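Local coordinates for protein beta-ketothiolase BktB (Ralstonia eutropha, PDB 4NZS) that condenses acetyl-CoA with propionyl-CoA to beta-ketovaleryl-CoA, or two acetyl-CoA molecules to acetoacetyl-CoA, for the production of the polyester PHBV, at residues A[198-203]-A[369-374]; A[264-269]-A[274-279]; A[18-23]-A[361-366]. All coordinates share one frame; numbering follows the deposited sequence.

Contact 1 of 3, residues A[198-203]-A[369-374]; sequences AGYFKD and LHELNR
Tyr200 meets Arg374 obliquely, its phenol end lying over one face of the guanidinium. Tyr200 OH sits above the centre of that group, 3.4 Å from Arg374 CZ, and the ring and guanidinium planes are turned 52° apart, well short of a parallel stack. The hydroxyl comes close to Arg374 NE without making a hydrogen bond, since the angle is poor. The modelled approach of Arg374 NE and CD to the ring carbon Tyr200 CE2 is too short to be trusted, so the exact depth of the overlap is doubtful. Arg374 has its CG anti to the backbone N (chi1 -177°) and then bends at chi3 (97°), which turns the guanidinium across the tyrosine. Glu371, one helical turn earlier, brings OE1 to 3.7 Å from Tyr200 CD2; its salt bridge to Arg374 NE shares the same positional doubt. The contact joins the C-terminal end of helix 357-375, in the C-terminal half of the thiolase fold, to the loop after helix 178-197, part of the long insertion between strands 116-124 and 257-267. Gly199, with positive phi, ends helix 178-197 in a Schellman motif just before Tyr200, whose CB points toward helix 357-375. Asn347 touches both Tyr200 and Glu371, and Val319 of strand 319-322 packs on Glu371. Next to Tyr200, Phe201, buried, makes a cation-pi contact with Arg17.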
loop_
_atom_site.group_PDB
_atom_site.type_symbol
_atom_site.label_atom_id
_atom_site.label_comp_id
_atom_site.label_asym_id
_atom_site.label_seq_id
_atom_site.Cartn_x
_atom_site.Cartn_y
_atom_site.Cartn_z
ATOM N N ALA A 198 -39.036 19.629 -12.672
ATOM C CA ALA A 198 -39.466 20.932 -13.091
ATOM C C ALA A 198 -38.478 21.493 -14.093
ATOM O O ALA A 198 -38.739 22.502 -14.717
ATOM C CB ALA A 198 -39.605 21.845 -11.896
ATOM N N GLY A 199 -37.321 20.857 -14.208
ATOM C CA GLY A 199 -36.337 21.244 -15.200
ATOM C C GLY A 199 -35.512 22.425 -14.760
ATOM O O GLY A 199 -34.817 23.039 -15.544
ATOM N N TYR A 200 -35.612 22.736 -13.482
ATOM C CA TYR A 200 -34.984 23.950 -12.880
ATOM C C TYR A 200 -33.454 24.110 -13.060
ATOM O O TYR A 200 -32.930 25.236 -13.102
ATOM C CB TYR A 200 -35.307 24.025 -11.371
ATOM C CG TYR A 200 -36.674 24.594 -11.009
ATOM C CD1 TYR A 200 -37.813 24.264 -11.732
ATOM C CD2 TYR A 200 -36.824 25.460 -9.921
ATOM C CE1 TYR A 200 -39.054 24.788 -11.397
ATOM C CE2 TYR A 200 -38.065 25.972 -9.570
ATOM C CZ TYR A 200 -39.177 25.632 -10.316
ATOM O OH TYR A 200 -40.414 26.131 -9.996
ATOM N N PHE A 201 -32.740 22.987 -13.135
ATOM C CA PHE A 201 -31.282 23.012 -13.143
ATOM C C PHE A 201 -30.689 22.868 -14.547
ATOM O O PHE A 201 -29.534 23.191 -14.747
ATOM C CB PHE A 201 -30.728 21.909 -12.239
ATOM C CG PHE A 201 -31.123 22.033 -10.786
ATOM C CD1 PHE A 201 -30.905 23.206 -10.078
ATOM C CD2 PHE A 201 -31.655 20.961 -10.115
ATOM C CE1 PHE A 201 -31.251 23.303 -8.720
ATOM C CE2 PHE A 201 -32.007 21.049 -8.786
ATOM C CZ PHE A 201 -31.797 22.223 -8.081
ATOM N N LYS A 202 -31.472 22.431 -15.526
ATOM C CA LYS A 202 -30.946 22.197 -16.870
ATOM C C LYS A 202 -29.864 23.154 -17.345
ATOM O O LYS A 202 -28.858 22.708 -17.862
ATOM C CB LYS A 202 -32.069 22.142 -17.912
ATOM C CG LYS A 202 -32.614 20.735 -18.152
ATOM C CD LYS A 202 -33.289 20.579 -19.513
ATOM C CE LYS A 202 -33.872 19.170 -19.713
ATOM N NZ LYS A 202 -34.952 19.151 -20.732
ATOM N N ASP A 203 -30.053 24.455 -17.181
ATOM C CA ASP A 203 -29.121 25.420 -17.779
ATOM C C ASP A 203 -27.804 25.638 -17.036
ATOM O O ASP A 203 -26.750 25.981 -17.665
ATOM C CB ASP A 203 -29.799 26.760 -17.995
ATOM C CG ASP A 203 -29.949 27.074 -19.455
ATOM O OD1 ASP A 203 -30.771 26.382 -20.119
ATOM O OD2 ASP A 203 -29.213 27.981 -19.927
ATOM N N LEU A 369 -27.979 32.234 -7.268
ATOM C CA LEU A 369 -27.959 33.030 -8.513
ATOM C C LEU A 369 -28.904 32.525 -9.635
ATOM O O LEU A 369 -29.619 33.299 -10.268
ATOM C CB LEU A 369 -26.517 33.078 -9.031
ATOM C CG LEU A 369 -25.615 34.284 -8.577
ATOM C CD1 LEU A 369 -25.906 34.850 -7.191
ATOM C CD2 LEU A 369 -24.121 34.020 -8.691
ATOM N N HIS A 370 -28.954 31.232 -9.873
ATOM C CA HIS A 370 -29.822 30.748 -10.944
ATOM C C HIS A 370 -31.305 30.753 -10.577
ATOM O O HIS A 370 -32.163 30.904 -11.477
ATOM C CB HIS A 370 -29.346 29.387 -11.465
ATOM C CG HIS A 370 -28.306 29.510 -12.530
ATOM N ND1 HIS A 370 -28.553 29.211 -13.853
ATOM C CD2 HIS A 370 -27.038 29.984 -12.485
ATOM C CE1 HIS A 370 -27.468 29.461 -14.570
ATOM N NE2 HIS A 370 -26.534 29.931 -13.763
ATOM N N GLU A 371 -31.598 30.597 -9.281
ATOM C CA GLU A 371 -32.970 30.721 -8.772
ATOM C C GLU A 371 -33.426 32.169 -8.784
ATOM O O GLU A 371 -34.504 32.495 -9.277
ATOM C CB GLU A 371 -33.104 30.216 -7.347
ATOM C CG GLU A 371 -33.667 28.839 -7.276
ATOM C CD GLU A 371 -35.149 28.794 -7.518
ATOM O OE1 GLU A 371 -35.531 28.694 -8.690
ATOM O OE2 GLU A 371 -35.927 28.831 -6.538
ATOM N N LEU A 372 -32.611 33.034 -8.211
ATOM C CA LEU A 372 -32.860 34.463 -8.302
ATOM C C LEU A 372 -33.437 34.851 -9.674
ATOM O O LEU A 372 -34.417 35.571 -9.724
ATOM C CB LEU A 372 -31.580 35.245 -8.041
ATOM C CG LEU A 372 -31.735 36.585 -7.344
ATOM C CD1 LEU A 372 -32.249 36.408 -5.914
ATOM C CD2 LEU A 372 -30.401 37.332 -7.346
ATOM N N ASN A 373 -32.845 34.371 -10.774
ATOM C CA ASN A 373 -33.397 34.608 -12.133
ATOM C C ASN A 373 -34.770 33.966 -12.422
ATOM O O ASN A 373 -35.534 34.441 -13.257
ATOM C CB ASN A 373 -32.411 34.138 -13.202
ATOM C CG ASN A 373 -31.229 35.052 -13.325
ATOM O OD1 ASN A 373 -30.646 35.453 -12.318
ATOM N ND2 ASN A 373 -30.871 35.399 -14.561
ATOM N N ARG A 374 -35.072 32.886 -11.709
ATOM C CA ARG A 374 -36.358 32.212 -11.854
ATOM C C ARG A 374 -37.470 33.046 -11.226
ATOM O O ARG A 374 -38.464 33.369 -11.878
ATOM C CB ARG A 374 -36.313 30.824 -11.213
ATOM C CG ARG A 374 -37.591 30.020 -11.386
ATOM C CD ARG A 374 -37.474 28.652 -10.735
ATOM N NE ARG A 374 -38.062 28.631 -9.398
ATOM C CZ ARG A 374 -39.232 29.181 -9.087
ATOM N NH1 ARG A 374 -39.690 29.114 -7.846
ATOM N NH2 ARG A 374 -39.944 29.800 -10.019
#

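Contact 2 of 3, residues A[264-269]-A[274-279]; sequences VMMERA and RGLKPL
Met266, next to last in strand 257-267, reaches across with its thioether to Arg274 and Leu276. Its terminal methyl lies over one face of the Arg274 guanidinium, with Met266 CE 3.1 Å from Arg274 NE and 3.2 Å from Arg274 CD. These are close approaches for a methyl group, and they make this the tight part of the contact. The methionine is extended beyond CG (chi2 174°, chi3 -167°), so sulfur and methyl project well away from the strand, and the two side chains cross at about a right angle. Leu276 also crosses the methionine nearly at right angles, but more loosely: Met266 SD is 4.1 Å from Leu276 CD1. Val11 and Val13 of strand 10-22 pack with Leu276 round the thioether, Val13 touching Leu276 as well, and Arg274 lies over the methyl.

Burial falls off across the contact: Met266 is buried, whereas Arg274 and Leu276 are both partly exposed, on the side nearer the solvent. The polar end of Arg274 is held separately, NH2 forming a salt bridge with Glu270, which probably steadies the guanidinium over the methyl. Glu267 caps the intervening helix: Ala269 N donates to Glu267 OE1 at 2.7 Å, somewhat bent at 136°, while Glu267 OE2 accepts from Glu9 N. At the exposed other end Gly275, with positive phi, is the C-prime residue of a Schellman motif. A short helix closed by an N-cap and a Schellman turn thus makes the tight strand-helix-strand link between strands 257-267 and 280-289, where the chain passes from the N-terminal to the C-terminal half of the thiolase fold.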
loop_
_atom_site.group_PDB
_atom_site.type_symbol
_atom_site.label_atom_id
_atom_site.label_comp_id
_atom_site.label_asym_id
_atom_site.label_seq_id
_atom_site.Cartn_x
_atom_site.Cartn_y
_atom_site.Cartn_z
ATOM N N VAL A 264 -17.879 32.823 -13.528
ATOM C CA VAL A 264 -17.041 33.873 -14.077
ATOM C C VAL A 264 -17.465 35.160 -13.454
ATOM O O VAL A 264 -18.638 35.429 -13.362
ATOM C CB VAL A 264 -17.145 34.010 -15.594
ATOM C CG1 VAL A 264 -16.352 35.236 -16.038
ATOM C CG2 VAL A 264 -16.622 32.745 -16.295
ATOM N N MET A 265 -16.507 35.948 -13.018
ATOM C CA MET A 265 -16.820 37.244 -12.463
ATOM C C MET A 265 -16.091 38.350 -13.159
ATOM O O MET A 265 -15.155 38.138 -13.945
ATOM C CB MET A 265 -16.434 37.301 -11.015
ATOM C CG MET A 265 -17.437 36.712 -10.067
ATOM S SD MET A 265 -16.416 36.343 -8.643
ATOM C CE MET A 265 -17.671 35.871 -7.465
ATOM N N MET A 266 -16.548 39.546 -12.837
ATOM C CA MET A 266 -16.112 40.736 -13.499
ATOM C C MET A 266 -16.285 41.926 -12.623
ATOM O O MET A 266 -17.256 42.019 -11.862
ATOM C CB MET A 266 -16.940 40.966 -14.761
ATOM C CG MET A 266 -16.114 40.759 -15.995
ATOM S SD MET A 266 -17.003 40.844 -17.551
ATOM C CE MET A 266 -15.704 40.166 -18.594
ATOM N N GLU A 267 -15.333 42.840 -12.772
ATOM C CA GLU A 267 -15.562 44.249 -12.484
ATOM C C GLU A 267 -16.752 44.757 -13.349
ATOM O O GLU A 267 -16.727 44.709 -14.598
ATOM C CB GLU A 267 -14.294 45.089 -12.749
ATOM C CG GLU A 267 -14.012 46.200 -11.731
ATOM C CD GLU A 267 -15.096 47.262 -11.664
ATOM O OE1 GLU A 267 -15.683 47.579 -12.736
ATOM O OE2 GLU A 267 -15.345 47.771 -10.535
ATOM N N ARG A 268 -17.784 45.222 -12.646
ATOM C CA ARG A 268 -18.976 45.821 -13.239
ATOM C C ARG A 268 -18.683 46.536 -14.536
ATOM O O ARG A 268 -19.196 46.175 -15.586
ATOM C CB ARG A 268 -19.560 46.814 -12.241
ATOM C CG ARG A 268 -21.035 47.060 -12.373
ATOM C CD ARG A 268 -21.360 48.420 -11.783
ATOM N NE ARG A 268 -22.664 48.458 -11.118
ATOM C CZ ARG A 268 -23.844 48.462 -11.739
ATOM N NH1 ARG A 268 -23.929 48.407 -13.074
ATOM N NH2 ARG A 268 -24.957 48.510 -11.013
ATOM N N ALA A 269 -17.825 47.540 -14.458
ATOM C CA ALA A 269 -17.461 48.322 -15.636
ATOM C C ALA A 269 -17.162 47.408 -16.793
ATOM O O ALA A 269 -17.687 47.584 -17.906
ATOM C CB ALA A 269 -16.238 49.185 -15.352
ATOM N N ARG A 274 -18.025 45.223 -21.806
ATOM C CA ARG A 274 -18.383 44.042 -22.556
ATOM C C ARG A 274 -19.874 44.103 -22.909
ATOM O O ARG A 274 -20.321 43.499 -23.877
ATOM C CB ARG A 274 -18.069 42.808 -21.718
ATOM C CG ARG A 274 -17.423 41.667 -22.501
ATOM C CD ARG A 274 -16.481 40.868 -21.607
ATOM N NE ARG A 274 -15.266 41.613 -21.248
ATOM C CZ ARG A 274 -14.023 41.327 -21.641
ATOM N NH1 ARG A 274 -13.766 40.277 -22.418
ATOM N NH2 ARG A 274 -13.019 42.098 -21.227
ATOM N N GLY A 275 -20.639 44.811 -22.088
ATOM C CA GLY A 275 -22.092 44.839 -22.196
ATOM C C GLY A 275 -22.748 43.484 -21.930
ATOM O O GLY A 275 -23.829 43.181 -22.441
ATOM N N LEU A 276 -22.089 42.669 -21.124
ATOM C CA LEU A 276 -22.651 41.409 -20.705
ATOM C C LEU A 276 -23.644 41.677 -19.592
ATOM O O LEU A 276 -23.434 42.529 -18.740
ATOM C CB LEU A 276 -21.545 40.463 -20.210
ATOM C CG LEU A 276 -20.473 40.120 -21.256
ATOM C CD1 LEU A 276 -19.297 39.422 -20.604
ATOM C CD2 LEU A 276 -21.038 39.282 -22.401
ATOM N N LYS A 277 -24.721 40.919 -19.592
ATOM C CA LYS A 277 -25.694 41.056 -18.545
ATOM C C LYS A 277 -25.299 40.135 -17.407
ATOM O O LYS A 277 -25.545 38.926 -17.478
ATOM C CB LYS A 277 -27.101 40.754 -19.039
ATOM C CG LYS A 277 -27.201 40.040 -20.384
ATOM C CD LYS A 277 -28.616 40.153 -20.945
ATOM C CE LYS A 277 -28.916 41.586 -21.402
ATOM N NZ LYS A 277 -30.193 41.709 -22.153
ATOM N N PRO A 278 -24.705 40.700 -16.335
ATOM C CA PRO A 278 -24.464 39.897 -15.132
ATOM C C PRO A 278 -25.726 39.210 -14.599
ATOM O O PRO A 278 -26.800 39.365 -15.171
ATOM C CB PRO A 278 -23.985 40.941 -14.113
ATOM C CG PRO A 278 -24.648 42.184 -14.555
ATOM C CD PRO A 278 -24.500 42.129 -16.047
ATOM N N LEU A 279 -25.579 38.417 -13.541
ATOM C CA LEU A 279 -26.740 37.906 -12.813
ATOM C C LEU A 279 -26.730 38.453 -11.417
ATOM O O LEU A 279 -27.723 38.341 -10.714
ATOM C CB LEU A 279 -26.778 36.387 -12.718
ATOM C CG LEU A 279 -25.727 35.562 -13.438
ATOM C CD1 LEU A 279 -25.945 34.088 -13.102
ATOM C CD2 LEU A 279 -25.770 35.834 -14.935
#

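Contact 3 of 3, residues A[18-23]-A[361-366]; sequences TAIGTF and GALITV
Leu363 and Ile20 form nearly the whole contact, branch against branch in a buried, purely apolar meeting. Leu363 points from helix 357-375 toward the 18-23 segment with CG anti to its backbone N (chi1 -175°), and both its methyls meet the ethyl branch of Ile20 from the same side, the two side chains crossing at a slant. Leu363 CD2 lies 3.8 Å from Ile20 CD1, while Leu363 CD1 is 4.0 Å from Ile20 CG1, so the ethyl branch of the isoleucine makes the touch and its CG2 methyl stays out of it. Ala259 and Arg17 flank Leu363, and Leu353 and Asn257 lie against Ile20.

Thr18 contributes less, through its backbone: Thr18 O stands 4.5 Å from Leu363 CD1. The threonine hydroxyl is gripped twice, donating to Ala19 O at 2.8 Å from a position 42° above that carbonyl plane and accepting from Ala260 N, which ties the turn to strand 257-267. Asp222 OD1 takes the Ile20 N-H, a further hold on the backbone that carries the isoleucine.

The side chain of Ile20 is about 7 Å from that of His355, the predicted proton acceptor just before helix 357-375, and the side chain of Leu363 is about 12 Å from that of Cys95, the probable acyl-thioester nucleophile. Helices 97-110 and 357-375 form the central helical layer between the two sheets of the five-layered alpha-beta-alpha-beta-alpha thiolase fold, and strand 10-22 contacts helix 357-375 here, close to the active site.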
loop_
_atom_site.group_PDB
_atom_site.type_symbol
_atom_site.label_atom_id
_atom_site.label_comp_id
_atom_site.label_asym_id
_atom_site.label_seq_id
_atom_site.Cartn_x
_atom_site.Cartn_y
_atom_site.Cartn_z
ATOM N N THR A 18 -21.120 20.921 -12.762
ATOM C CA THR A 18 -21.525 19.534 -13.016
ATOM C C THR A 18 -22.744 19.292 -12.184
ATOM O O THR A 18 -23.037 20.068 -11.281
ATOM C CB THR A 18 -20.459 18.482 -12.609
ATOM O OG1 THR A 18 -20.301 18.438 -11.186
ATOM C CG2 THR A 18 -19.098 18.830 -13.286
ATOM N N ALA A 19 -23.464 18.249 -12.553
ATOM C CA ALA A 19 -24.429 17.591 -11.676
ATOM C C ALA A 19 -23.661 16.878 -10.587
ATOM O O ALA A 19 -22.469 16.643 -10.756
ATOM C CB ALA A 19 -25.223 16.561 -12.486
ATOM N N ILE A 20 -24.340 16.420 -9.536
ATOM C CA ILE A 20 -23.665 15.846 -8.387
ATOM C C ILE A 20 -23.751 14.344 -8.414
ATOM O O ILE A 20 -24.858 13.804 -8.564
ATOM C CB ILE A 20 -24.284 16.337 -7.085
ATOM C CG1 ILE A 20 -24.188 17.857 -7.035
ATOM C CG2 ILE A 20 -23.565 15.703 -5.895
ATOM C CD1 ILE A 20 -25.149 18.554 -6.071
ATOM N N GLY A 21 -22.595 13.685 -8.220
ATOM C CA GLY A 21 -22.515 12.247 -8.125
ATOM C C GLY A 21 -22.641 11.684 -6.702
ATOM O O GLY A 21 -22.290 12.358 -5.714
ATOM N N THR A 22 -23.113 10.422 -6.599
ATOM C CA THR A 22 -23.081 9.716 -5.319
ATOM C C THR A 22 -21.688 9.112 -5.124
ATOM O O THR A 22 -20.931 8.857 -6.090
ATOM C CB THR A 22 -24.168 8.608 -5.159
ATOM O OG1 THR A 22 -23.931 7.512 -6.058
ATOM C CG2 THR A 22 -25.537 9.123 -5.427
ATOM N N PHE A 23 -21.364 8.875 -3.861
ATOM C CA PHE A 23 -20.152 8.177 -3.523
ATOM C C PHE A 23 -20.063 6.920 -4.352
ATOM O O PHE A 23 -20.898 6.021 -4.218
ATOM C CB PHE A 23 -20.151 7.767 -2.063
ATOM C CG PHE A 23 -18.806 7.375 -1.544
ATOM C CD1 PHE A 23 -17.691 8.218 -1.723
ATOM C CD2 PHE A 23 -18.643 6.187 -0.869
ATOM C CE1 PHE A 23 -16.461 7.873 -1.212
ATOM C CE2 PHE A 23 -17.430 5.842 -0.376
ATOM C CZ PHE A 23 -16.332 6.698 -0.529
ATOM N N GLY A 361 -19.610 24.897 -1.518
ATOM C CA GLY A 361 -19.709 26.344 -1.435
ATOM C C GLY A 361 -19.915 27.018 -2.780
ATOM O O GLY A 361 -20.653 28.003 -2.897
ATOM N N ALA A 362 -19.275 26.515 -3.818
ATOM C CA ALA A 362 -19.400 27.164 -5.145
ATOM C C ALA A 362 -20.593 26.637 -5.960
ATOM O O ALA A 362 -21.088 27.251 -6.896
ATOM C CB ALA A 362 -18.105 26.977 -5.929
ATOM N N LEU A 363 -21.078 25.496 -5.566
ATOM C CA LEU A 363 -22.119 24.848 -6.269
ATOM C C LEU A 363 -23.447 25.511 -5.962
ATOM O O LEU A 363 -24.235 25.900 -6.865
ATOM C CB LEU A 363 -22.131 23.424 -5.792
ATOM C CG LEU A 363 -23.102 22.589 -6.520
ATOM C CD1 LEU A 363 -22.363 21.381 -7.048
ATOM C CD2 LEU A 363 -24.290 22.243 -5.639
ATOM N N ILE A 364 -23.714 25.616 -4.680
ATOM C CA ILE A 364 -24.910 26.275 -4.239
ATOM C C ILE A 364 -24.902 27.750 -4.660
ATOM O O ILE A 364 -25.958 28.342 -4.865
ATOM C CB ILE A 364 -25.119 26.169 -2.695
ATOM C CG1 ILE A 364 -24.029 26.912 -1.928
ATOM C CG2 ILE A 364 -25.233 24.701 -2.266
ATOM C CD1 ILE A 364 -24.112 26.703 -0.429
ATOM N N THR A 365 -23.727 28.357 -4.801
ATOM C CA THR A 365 -23.706 29.706 -5.316
ATOM C C THR A 365 -24.385 29.673 -6.691
ATOM O O THR A 365 -25.439 30.266 -6.886
ATOM C CB THR A 365 -22.298 30.279 -5.320
ATOM O OG1 THR A 365 -21.911 30.515 -3.969
ATOM C CG2 THR A 365 -22.243 31.587 -6.031
ATOM N N VAL A 366 -23.850 28.883 -7.597
ATOM C CA VAL A 366 -24.449 28.686 -8.915
ATOM C C VAL A 366 -25.934 28.321 -8.818
ATOM O O VAL A 366 -26.794 28.801 -9.616
ATOM C CB VAL A 366 -23.678 27.608 -9.673
ATOM C CG1 VAL A 366 -24.449 27.136 -10.896
ATOM C CG2 VAL A 366 -22.295 28.157 -10.042
#

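How the contacts relate
From the N terminus, residues 18-23 come first, and their partner is met only in helix 357-375, so contact 3 closes a loop of 337 residues. Residues 198-203, in the long insertion, then open contact 1. Contact 2 closes a very short loop around helix 268-274, within the spans of both other contacts. Helix 357-375 closes contact 3 with 361-366 and, further along, contact 1 with 369-374, so those two cross. One helix thereby ties strand 10-22 and the insertion to the C-terminal half. Contact 2 joins this group where Leu279 packs on Leu369 and His370, while strands 257-267 and 10-22, neighbours in the sheet, relate it to contact 3 without touch.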